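Local coordinates for Ice-binding protein 1 (Shewanella frigidimarina, PDB 6BG8) that binds ice, holding its bacterium to the ice surface, and inhibits the growth of ice crystals, at residues Thr190-Gly193 with Thr194-Phe198. Numbering follows the deposited sequence.
Sequences TVIG and TNTNF. With PO4 (phosphate ion), chain H.
Ile192 and Phe198 meet across the bend between two strands. The CD1 methyl of Ile192 sits over the centre of the Phe198 ring in a CH-pi contact, 3.9 Å from the ring centroid. CG1 of Ile192 lies over the same ring, 3.8 Å from CD2 of Phe198. With chi1 at -171°, CG of Phe198 is trans to the backbone N, and one ring face is presented to Ile192. The other branch of Ile192, CG2, rests 3.5 Å from OG1 of Thr196.

Gly193 to Thr196 form a type II beta turn, closed by a weak bond from Thr196 N to Gly193 O (3.3 Å). Thr196 OG1 donates a shorter bond to Gly193 O, 2.8 Å, with the donor 28° from the carbonyl plane. A chi1 of 62° in Thr196 places OG1 between the backbone N and carbonyl carbon, within reach of Gly193 O. One carbonyl receives two donors from one residue.

At the second position of the turn, Thr194 binds a phosphate ion, probably from the crystallisation liquor. Thr194 N donates a hydrogen bond to phosphate O3 (3.0 Å) and Thr194 OG1 one to phosphate O4 (2.6 Å). Arg211 NE and Ala166 N are also hydrogen-bonded to it.

The Phe198 ring also meets Trp184, and Ser164 OG on adjacent strand 162-164 accepts the Gly193 N-H. Thr194 lies beside Thr212, a probable ice-binding residue. The stretch forms a corner, joining strand 190-192 to strand 197-204 of a different parallel sheet, in the C-terminal ice-binding-like (DUF3494) beta-solenoid domain of a longer adhesin.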
loop_
_atom_site.group_PDB
_atom_site.type_symbol
_atom_site.label_atom_id
_atom_site.label_comp_id
_atom_site.label_asym_id
_atom_site.label_seq_id
_atom_site.Cartn_x
_atom_site.Cartn_y
_atom_site.Cartn_z
ATOM N N THR A 190 -6.341 4.360 -6.166
ATOM C CA THR A 190 -6.466 2.907 -6.173
ATOM C C THR A 190 -7.690 2.512 -5.354
ATOM O O THR A 190 -7.836 2.929 -4.196
ATOM C CB THR A 190 -5.210 2.233 -5.618
ATOM O OG1 THR A 190 -4.101 2.490 -6.496
ATOM C CG2 THR A 190 -5.411 0.724 -5.502
ATOM N N VAL A 191 -8.576 1.734 -5.967
ATOM C CA VAL A 191 -9.828 1.302 -5.347
ATOM C C VAL A 191 -9.851 -0.218 -5.378
ATOM O O VAL A 191 -9.716 -0.823 -6.449
ATOM C CB VAL A 191 -11.048 1.892 -6.072
ATOM C CG1 VAL A 191 -12.329 1.415 -5.432
ATOM C CG2 VAL A 191 -10.979 3.414 -6.081
ATOM N N ILE A 192 -10.009 -0.838 -4.212
ATOM C CA ILE A 192 -9.965 -2.290 -4.068
ATOM C C ILE A 192 -11.376 -2.796 -3.787
ATOM O O ILE A 192 -12.032 -2.317 -2.857
ATOM C CB ILE A 192 -8.971 -2.681 -2.962
ATOM C CG1 ILE A 192 -7.559 -2.273 -3.409
ATOM C CG2 ILE A 192 -9.038 -4.169 -2.658
ATOM C CD1 ILE A 192 -6.500 -2.325 -2.317
ATOM N N GLY A 193 -11.849 -3.752 -4.601
ATOM C CA GLY A 193 -13.265 -4.087 -4.605
ATOM C C GLY A 193 -13.710 -4.900 -3.403
ATOM O O GLY A 193 -12.920 -5.562 -2.735
ATOM N N THR A 194 -15.022 -4.834 -3.129
ATOM C CA THR A 194 -15.601 -5.528 -1.984
ATOM C C THR A 194 -15.225 -7.003 -1.992
ATOM O O THR A 194 -15.268 -7.665 -3.031
ATOM C CB THR A 194 -17.130 -5.411 -1.967
ATOM O OG1 THR A 194 -17.680 -6.066 -3.118
ATOM C CG2 THR A 194 -17.589 -3.956 -1.930
ATOM N N ASN A 195 -14.840 -7.505 -0.819
ATOM C CA ASN A 195 -14.646 -8.933 -0.590
ATOM C C ASN A 195 -13.646 -9.562 -1.551
ATOM O O ASN A 195 -13.731 -10.758 -1.842
ATOM C CB ASN A 195 -15.987 -9.669 -0.662
ATOM C CG ASN A 195 -16.980 -9.114 0.313
ATOM O OD1 ASN A 195 -16.738 -9.103 1.520
ATOM N ND2 ASN A 195 -18.088 -8.618 -0.199
ATOM N N THR A 196 -12.688 -8.782 -2.043
ATOM C CA THR A 196 -11.614 -9.330 -2.862
ATOM C C THR A 196 -10.383 -9.628 -2.014
ATOM O O THR A 196 -10.251 -9.180 -0.873
ATOM C CB THR A 196 -11.223 -8.377 -4.003
ATOM O OG1 THR A 196 -10.732 -7.142 -3.462
ATOM C CG2 THR A 196 -12.399 -8.104 -4.935
ATOM N N ASN A 197 -9.472 -10.399 -2.601
ATOM C CA ASN A 197 -8.162 -10.684 -2.024
ATOM C C ASN A 197 -7.125 -9.953 -2.862
ATOM O O ASN A 197 -6.972 -10.256 -4.049
ATOM C CB ASN A 197 -7.860 -12.183 -2.016
ATOM C CG ASN A 197 -8.837 -12.979 -1.173
ATOM O OD1 ASN A 197 -9.210 -12.566 -0.077
ATOM N ND2 ASN A 197 -9.237 -14.145 -1.675
ATOM N N PHE A 198 -6.428 -8.997 -2.247
ATOM C CA PHE A 198 -5.475 -8.125 -2.921
ATOM C C PHE A 198 -4.085 -8.318 -2.330
ATOM O O PHE A 198 -3.934 -8.483 -1.115
ATOM C CB PHE A 198 -5.911 -6.649 -2.796
ATOM C CG PHE A 198 -5.094 -5.698 -3.643
ATOM C CD1 PHE A 198 -3.838 -5.289 -3.229
ATOM C CD2 PHE A 198 -5.600 -5.199 -4.827
ATOM C CE1 PHE A 198 -3.078 -4.435 -4.007
ATOM C CE2 PHE A 198 -4.854 -4.328 -5.607
ATOM C CZ PHE A 198 -3.589 -3.947 -5.194
HETATM P P PO4 H . -17.464 -3.866 -6.040
HETATM O O1 PO4 H . -17.159 -3.908 -7.516
HETATM O O2 PO4 H . -18.716 -3.047 -5.800
HETATM O O3 PO4 H . -16.336 -3.187 -5.281
HETATM O O4 PO4 H . -17.666 -5.284 -5.554
#